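Local coordinates for protein cellulase (Xanthomonas axonopodis pv. citri, PDB 4W7W) that probably hydrolyses the beta-1,4-glucosidic bonds of cellulose, as a glycoside hydrolase family 5 cellulase built on a (beta/alpha)8 barrel that binds cello-oligosaccharides, at residues A[26-31]-A[65-70]; A[56-61]-A[312-317]; A[264-269]-A[297-302]. One frame throughout, in Å; residues are numbered along the deposited sequence.

Contact 1: A[26-31]-A[65-70]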
# COMPACT_ATOMS: atom_id res chain seq x y z
N GLY A 26 -9.47 -5.56 -0.88
CA GLY A 26 -8.65 -6.72 -0.64
C GLY A 26 -7.73 -6.61 0.53
O GLY A 26 -8.02 -5.97 1.55
N VAL A 27 -6.60 -7.31 0.40
CA VAL A 27 -5.66 -7.47 1.50
C VAL A 27 -4.23 -7.33 1.02
O VAL A 27 -3.91 -7.54 -0.14
CB VAL A 27 -5.83 -8.84 2.21
CG1 VAL A 27 -7.22 -9.03 2.78
CG2 VAL A 27 -5.47 -10.00 1.31
N ASN A 28 -3.37 -6.98 1.98
CA ASN A 28 -1.92 -7.11 1.83
C ASN A 28 -1.53 -8.56 2.06
O ASN A 28 -1.91 -9.16 3.08
CB ASN A 28 -1.19 -6.26 2.87
CG ASN A 28 -1.19 -4.80 2.53
OD1 ASN A 28 -0.24 -4.31 1.93
ND2 ASN A 28 -2.25 -4.07 2.91
N LEU A 29 -0.76 -9.15 1.14
CA LEU A 29 -0.13 -10.45 1.36
C LEU A 29 1.32 -10.16 1.71
O LEU A 29 2.14 -9.92 0.85
CB LEU A 29 -0.25 -11.38 0.17
CG LEU A 29 -1.67 -11.84 -0.14
CD1 LEU A 29 -1.73 -12.77 -1.35
CD2 LEU A 29 -2.33 -12.52 1.05
N SER A 30 1.56 -10.10 3.02
CA SER A 30 2.85 -9.74 3.60
C SER A 30 3.78 -10.94 3.71
O SER A 30 3.32 -12.06 3.98
CB SER A 30 2.60 -9.12 4.99
OG SER A 30 3.79 -8.93 5.73
N GLY A 31 5.07 -10.70 3.51
CA GLY A 31 6.08 -11.73 3.68
C GLY A 31 7.33 -11.49 2.88
O GLY A 31 8.39 -11.93 3.28
N THR A 65 -8.41 -7.47 -5.01
CA THR A 65 -7.16 -6.72 -5.01
C THR A 65 -6.21 -7.28 -3.97
O THR A 65 -6.60 -7.51 -2.83
CB THR A 65 -7.42 -5.23 -4.73
OG1 THR A 65 -8.32 -4.71 -5.71
CG2 THR A 65 -6.15 -4.40 -4.80
N ILE A 66 -4.97 -7.47 -4.38
CA ILE A 66 -3.90 -7.88 -3.49
C ILE A 66 -2.81 -6.82 -3.52
O ILE A 66 -2.32 -6.46 -4.60
CB ILE A 66 -3.31 -9.23 -3.93
CG1 ILE A 66 -4.37 -10.34 -3.86
CG2 ILE A 66 -2.07 -9.56 -3.12
CD1 ILE A 66 -4.93 -10.62 -2.49
N ARG A 67 -2.44 -6.31 -2.34
CA ARG A 67 -1.25 -5.47 -2.22
C ARG A 67 -0.08 -6.37 -1.84
O ARG A 67 -0.20 -7.16 -0.89
CB ARG A 67 -1.48 -4.34 -1.21
CG ARG A 67 -0.30 -3.38 -1.07
CD ARG A 67 -0.73 -2.12 -0.35
NE ARG A 67 0.31 -1.11 -0.17
CZ ARG A 67 0.99 -0.90 0.95
NH1 ARG A 67 0.93 -1.73 1.98
NH2 ARG A 67 1.75 0.17 1.04
N LEU A 68 1.00 -6.27 -2.60
CA LEU A 68 2.15 -7.15 -2.48
C LEU A 68 3.40 -6.34 -2.10
O LEU A 68 4.07 -5.78 -2.96
CB LEU A 68 2.40 -7.88 -3.78
CG LEU A 68 3.52 -8.91 -3.75
CD1 LEU A 68 3.10 -10.14 -2.95
CD2 LEU A 68 3.94 -9.31 -5.16
N PRO A 69 3.69 -6.27 -0.80
CA PRO A 69 4.96 -5.67 -0.37
C PRO A 69 6.16 -6.46 -0.88
O PRO A 69 6.16 -7.68 -0.84
CB PRO A 69 4.89 -5.79 1.16
CG PRO A 69 3.43 -5.83 1.47
CD PRO A 69 2.84 -6.63 0.35
N PHE A 70 7.18 -5.73 -1.33
CA PHE A 70 8.48 -6.33 -1.61
C PHE A 70 9.53 -5.24 -1.43
O PHE A 70 9.20 -4.05 -1.31
CB PHE A 70 8.55 -6.95 -3.00
CG PHE A 70 8.35 -5.97 -4.10
CD1 PHE A 70 7.08 -5.70 -4.53
CD2 PHE A 70 9.41 -5.30 -4.68
CE1 PHE A 70 6.83 -4.79 -5.53
CE2 PHE A 70 9.18 -4.36 -5.68
CZ PHE A 70 7.89 -4.12 -6.11
O HOH W 1 4.87 -9.78 0.38
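The guanidinium of Arg67 meets the amide of Asn28 at its edge: OD1 lies close to the guanidinium plane and takes a bond of 2.8 Å from Arg67 NH1, while the two planes stand nearly square at 85°. Both side chains leave the same face of neighbouring parallel barrel strands, side by side. Arg67 runs extended past OD1, and the turn at chi4 (-100°) brings NH1 back onto that oxygen. Backbone bonds alternate between the strands: Val27 N to Thr65 O (3.2 Å), Arg67 N to Val27 O (2.9 Å) and Leu29 N to Arg67 O (2.9 Å). Gly26, without a side chain, lets its CA come within 3.1 Å of Thr65 O. Branched Val27, Leu29 and Ile66 fill the other face, with Leu29 CD1 3.7 Å from Ile66 CG2. Pro69 has no N-H to continue the pattern, and water 1 instead donates to Leu29 O and Pro69 O. Asn28 ND2 also bonds Trp298 O and Gly265 O, and Arg67 has salt bridges to Glu222 and Glu266. Donating through ND2 and accepting through OD1, the amide is fixed in its flip and helps, with the acids, to orient a buried arginine whose charge probably tunes the cleft.

Contact 2: A[56-61]-A[312-317]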
# COMPACT_ATOMS: atom_id res chain seq x y z
N SER A 56 -6.43 -17.43 -4.18
CA SER A 56 -7.75 -18.02 -4.38
C SER A 56 -8.62 -17.91 -3.12
O SER A 56 -9.82 -17.69 -3.23
CB SER A 56 -7.65 -19.46 -4.88
OG SER A 56 -6.87 -20.26 -4.03
N TYR A 57 -8.03 -18.04 -1.94
CA TYR A 57 -8.79 -17.88 -0.71
C TYR A 57 -9.41 -16.48 -0.65
O TYR A 57 -10.62 -16.33 -0.42
CB TYR A 57 -7.92 -18.09 0.53
CG TYR A 57 -8.66 -17.72 1.79
CD1 TYR A 57 -9.59 -18.58 2.36
CD2 TYR A 57 -8.47 -16.48 2.39
CE1 TYR A 57 -10.29 -18.23 3.49
CE2 TYR A 57 -9.17 -16.12 3.52
CZ TYR A 57 -10.08 -16.98 4.07
OH TYR A 57 -10.75 -16.58 5.21
N PHE A 58 -8.61 -15.45 -0.88
CA PHE A 58 -9.15 -14.10 -0.78
C PHE A 58 -10.13 -13.79 -1.90
O PHE A 58 -11.12 -13.12 -1.68
CB PHE A 58 -8.02 -13.07 -0.62
CG PHE A 58 -7.37 -13.18 0.73
CD1 PHE A 58 -8.09 -12.82 1.86
CD2 PHE A 58 -6.12 -13.76 0.91
CE1 PHE A 58 -7.58 -13.01 3.12
CE2 PHE A 58 -5.60 -13.96 2.17
CZ PHE A 58 -6.34 -13.60 3.29
N ALA A 59 -9.88 -14.31 -3.10
CA ALA A 59 -10.86 -14.17 -4.18
C ALA A 59 -12.19 -14.77 -3.78
O ALA A 59 -13.25 -14.21 -4.09
CB ALA A 59 -10.36 -14.80 -5.45
N GLY A 60 -12.16 -15.91 -3.11
CA GLY A 60 -13.38 -16.59 -2.65
C GLY A 60 -14.16 -15.81 -1.62
O GLY A 60 -15.35 -16.02 -1.45
N LYS A 61 -13.50 -14.88 -0.94
CA LYS A 61 -14.15 -13.96 -0.01
C LYS A 61 -14.60 -12.67 -0.67
O LYS A 61 -15.08 -11.78 0.03
CB LYS A 61 -13.21 -13.64 1.14
CG LYS A 61 -12.85 -14.84 1.97
CD LYS A 61 -14.12 -15.53 2.43
CE LYS A 61 -13.87 -16.52 3.53
NZ LYS A 61 -15.17 -17.10 3.95
N THR A 312 -4.02 -10.26 11.71
CA THR A 312 -4.00 -11.24 10.65
C THR A 312 -5.39 -11.62 10.17
O THR A 312 -6.27 -11.92 10.97
CB THR A 312 -3.25 -12.51 11.06
OG1 THR A 312 -3.26 -13.39 9.93
CG2 THR A 312 -3.83 -13.22 12.30
N VAL A 313 -5.57 -11.68 8.85
CA VAL A 313 -6.72 -12.34 8.27
C VAL A 313 -6.31 -13.54 7.41
O VAL A 313 -7.10 -14.03 6.61
CB VAL A 313 -7.70 -11.39 7.55
CG1 VAL A 313 -8.31 -10.42 8.56
CG2 VAL A 313 -7.04 -10.65 6.39
N GLN A 314 -5.08 -14.02 7.59
CA GLN A 314 -4.67 -15.26 6.95
C GLN A 314 -5.50 -16.40 7.56
O GLN A 314 -5.53 -16.53 8.77
CB GLN A 314 -3.19 -15.51 7.20
CG GLN A 314 -2.65 -16.74 6.48
CD GLN A 314 -2.57 -16.59 4.97
OE1 GLN A 314 -2.74 -15.51 4.40
NE2 GLN A 314 -2.24 -17.68 4.32
N PRO A 315 -6.15 -17.22 6.71
CA PRO A 315 -6.96 -18.30 7.27
C PRO A 315 -6.11 -19.25 8.05
O PRO A 315 -4.90 -19.40 7.80
CB PRO A 315 -7.57 -18.96 6.04
CG PRO A 315 -6.62 -18.65 4.95
CD PRO A 315 -6.18 -17.24 5.25
N GLY A 316 -6.72 -19.88 9.03
CA GLY A 316 -6.01 -20.84 9.84
C GLY A 316 -5.53 -22.05 9.05
O GLY A 316 -6.08 -22.36 8.01
N LYS A 317 -4.52 -22.74 9.56
CA LYS A 317 -4.19 -24.09 9.08
C LYS A 317 -5.41 -25.02 9.09
O LYS A 317 -5.52 -25.92 8.26
CB LYS A 317 -3.07 -24.70 9.92
CG LYS A 317 -2.64 -26.09 9.47
CD LYS A 317 -1.30 -26.48 10.06
CE LYS A 317 -1.04 -27.97 9.93
NZ LYS A 317 -1.71 -28.74 11.01
O HOH W 2 -9.60 -15.11 7.21
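Pro315 sets its CB-CG-CD edge on the face of Tyr57, a CH-pi contact that docks the long loop following the last barrel strand onto helix 52-60, the first helix of the (beta/alpha)8 barrel. Its CG is 3.6 Å from the ring centroid and only 3° off the ring normal, over the centre of the face. Proline suits the place: its compact, rigid ring offers slightly polarised C-H groups to an electron-rich aromatic surface. Placing CG opposite the backbone nitrogen (chi1 172°) swings the tyrosine ring out toward the loop. On the other face of the ring, toward its rim, lies Lys61 CG.

The tight part of the contact also includes Phe58, a buried ring that touches the loop with its outer edge. Phe58 CZ approaches Val313 O to 3.4 Å, with the oxygen near the ring plane, where the aromatic C-H groups carry partial positive charge. Gln314 OE1 reaches the same edge, 3.9 Å from Phe58 CE2. The glutamine starts out away from the helix, but a bend at chi2 (70°) turns its amide back; OE1 also accepts from Gly302 N. Val313 CG2 adds an apolar touch, 4.1 Å from Phe58 CE1. Inward, Phe58 rests on Val27 and Leu29 of strand 24-29.

Only toward the hydroxyl end of Tyr57 is the contact looser, partly exposed and polar. Here Asp321 bonds the hydroxyl and forms a salt bridge with Lys61, so a residue with an apolar face and a polar tip fits this border well. Thr312 begins an ST turn, its OG1 accepting from Gln314 N at 3.0 Å, which helps shape the loop. Between helix and loop stands water 2, donating to Tyr57 OH at 2.7 Å and to Val313 O at 2.8 Å.

Contact 3: A[264-269]-A[297-302]. With BGC (beta-D-glucopyranose), chain B.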
# COMPACT_ATOMS: atom_id res chain seq x y z
N LEU A 264 -6.95 3.38 0.40
CA LEU A 264 -6.51 3.12 1.76
C LEU A 264 -5.61 1.91 1.72
O LEU A 264 -6.06 0.76 1.80
CB LEU A 264 -7.70 2.95 2.70
CG LEU A 264 -7.38 3.10 4.19
CD1 LEU A 264 -6.90 4.50 4.57
CD2 LEU A 264 -8.61 2.73 5.02
N GLY A 265 -4.31 2.16 1.55
CA GLY A 265 -3.37 1.07 1.27
C GLY A 265 -3.08 0.15 2.45
O GLY A 265 -2.69 -1.01 2.26
N GLU A 266 -3.25 0.69 3.67
CA GLU A 266 -3.20 -0.11 4.87
C GLU A 266 -4.17 0.47 5.88
O GLU A 266 -4.28 1.68 6.04
CB GLU A 266 -1.83 -0.11 5.55
CG GLU A 266 -0.72 -0.71 4.73
CD GLU A 266 0.60 -0.79 5.48
OE1 GLU A 266 0.62 -0.64 6.74
OE2 GLU A 266 1.62 -1.00 4.79
N PHE A 267 -4.81 -0.43 6.62
CA PHE A 267 -5.62 -0.12 7.79
C PHE A 267 -5.82 -1.46 8.47
O PHE A 267 -5.69 -2.51 7.85
CB PHE A 267 -6.97 0.54 7.44
CG PHE A 267 -7.97 -0.37 6.72
CD1 PHE A 267 -7.72 -0.86 5.45
CD2 PHE A 267 -9.16 -0.72 7.33
CE1 PHE A 267 -8.64 -1.67 4.81
CE2 PHE A 267 -10.08 -1.50 6.69
CZ PHE A 267 -9.83 -1.99 5.42
N ALA A 268 -6.15 -1.43 9.75
CA ALA A 268 -6.40 -2.64 10.51
C ALA A 268 -7.09 -2.26 11.79
O ALA A 268 -6.94 -1.14 12.29
CB ALA A 268 -5.12 -3.37 10.85
N THR A 269 -7.81 -3.23 12.34
CA THR A 269 -8.47 -3.16 13.64
C THR A 269 -8.32 -4.52 14.30
O THR A 269 -8.26 -5.54 13.62
CB THR A 269 -9.96 -2.78 13.47
OG1 THR A 269 -10.61 -3.69 12.59
CG2 THR A 269 -10.11 -1.38 12.93
N THR A 297 -7.00 -1.87 1.00
CA THR A 297 -6.36 -3.16 1.27
C THR A 297 -6.00 -3.24 2.75
O THR A 297 -5.21 -2.46 3.27
CB THR A 297 -5.12 -3.43 0.39
OG1 THR A 297 -4.26 -2.28 0.30
CG2 THR A 297 -5.52 -3.81 -1.02
N TRP A 298 -6.59 -4.23 3.41
CA TRP A 298 -6.37 -4.50 4.83
C TRP A 298 -4.94 -4.95 5.10
O TRP A 298 -4.36 -5.71 4.31
CB TRP A 298 -7.33 -5.61 5.23
CG TRP A 298 -7.15 -6.18 6.60
CD1 TRP A 298 -6.32 -7.19 6.96
CD2 TRP A 298 -7.82 -5.77 7.78
NE1 TRP A 298 -6.44 -7.46 8.30
CE2 TRP A 298 -7.37 -6.60 8.83
CE3 TRP A 298 -8.79 -4.81 8.06
CZ2 TRP A 298 -7.88 -6.50 10.14
CZ3 TRP A 298 -9.28 -4.72 9.35
CH2 TRP A 298 -8.82 -5.56 10.37
N TRP A 299 -4.40 -4.55 6.23
CA TRP A 299 -3.12 -5.05 6.72
C TRP A 299 -3.41 -6.02 7.87
O TRP A 299 -3.85 -5.57 8.92
CB TRP A 299 -2.21 -3.91 7.22
CG TRP A 299 -0.86 -4.46 7.58
CD1 TRP A 299 -0.52 -5.03 8.77
CD2 TRP A 299 0.25 -4.63 6.72
NE1 TRP A 299 0.77 -5.52 8.70
CE2 TRP A 299 1.25 -5.29 7.45
CE3 TRP A 299 0.49 -4.29 5.39
CZ2 TRP A 299 2.49 -5.61 6.89
CZ3 TRP A 299 1.71 -4.63 4.82
CH2 TRP A 299 2.69 -5.27 5.57
N ALA A 300 -3.16 -7.33 7.73
CA ALA A 300 -2.58 -8.02 6.58
C ALA A 300 -2.93 -9.49 6.65
O ALA A 300 -3.43 -9.99 7.67
CB ALA A 300 -1.06 -7.88 6.58
N ALA A 301 -2.61 -10.19 5.57
CA ALA A 301 -2.56 -11.63 5.55
C ALA A 301 -1.16 -12.05 5.12
O ALA A 301 -0.22 -11.25 5.18
CB ALA A 301 -3.67 -12.20 4.68
N GLY A 302 -1.03 -13.29 4.69
CA GLY A 302 0.27 -13.91 4.48
C GLY A 302 0.53 -14.97 5.53
O GLY A 302 -0.00 -14.91 6.63
C2 BGC B . 4.42 -5.55 11.81
C3 BGC B . 5.81 -6.17 11.88
C4 BGC B . 6.25 -6.80 10.56
C5 BGC B . 5.97 -5.85 9.41
C6 BGC B . 6.17 -6.53 8.06
C1 BGC B . 4.31 -4.62 10.61
O1 BGC B . 2.97 -4.12 10.46
O2 BGC B . 4.14 -4.81 13.01
O3 BGC B . 5.84 -7.13 12.94
O4 BGC B . 7.65 -7.04 10.55
O5 BGC B . 4.63 -5.38 9.45
O6 BGC B . 6.09 -5.54 7.07
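The seventh and eighth strands of the barrel pair here in parallel, at the end that forms the sugar-binding cleft. Thr297 N donates to Leu264 O (2.9 Å) and Trp299 N to Phe267 O (2.9 Å, almost straight at 176°). Three residue steps on one strand match two on the other, and the extra residue is taken up near Gly265, whose O is caught from above the carbonyl plane by Thr297 OG1 at 2.8 Å. Behind the strands, the edge of the Trp298 indole meets the face of Phe267 in a T-shaped pair, planes at 82°, with CE3 3.8 Å from Phe267 CE2. Ala268 lays its backbone CA-H over the same indole as a CH-pi contact. On the cleft side, Trp299 has CG anti to the backbone N (chi1 -175°), which sends its indole alongside Glu266 toward the sugar. Glu266 OE1 stands 3.7 Å above one face of that ring, toward its rim, and Ala300 CB takes the opposite face. Arg67 and Tyr226 hold the carboxylate. Trp299 NE1 comes within 3.1 Å of glucose O1. A non-proline cis peptide joins Trp299 to Ala300; such a bond after the strand-eight tryptophan, beside a strand-seven glutamate, recurs in the family 5 active-site cleft.

In the fold
All three contacts meet around strand 24-29. Contact 1 pairs it with strand 65-70, and contact 3 pairs strands 262-268 and 293-301; since 293-301 also borders 24-29, the two span the seam where the barrel closes. Their centres are 8 Å apart, and Asn28 joins them through backbone bonds to Trp298 and Ala301. Contact 2 lies outside this wall, about 12 Å and 13 Å from the centres of contacts 1 and 3. Along the chain contact 1 closes before contact 3 opens, the segments of contacts 1 and 2 alternate, and contact 3 falls between those of contact 2. This part of the sugar-binding cleft is thus built at the seam, with helix 52-60 and loop 312-317 packed behind it.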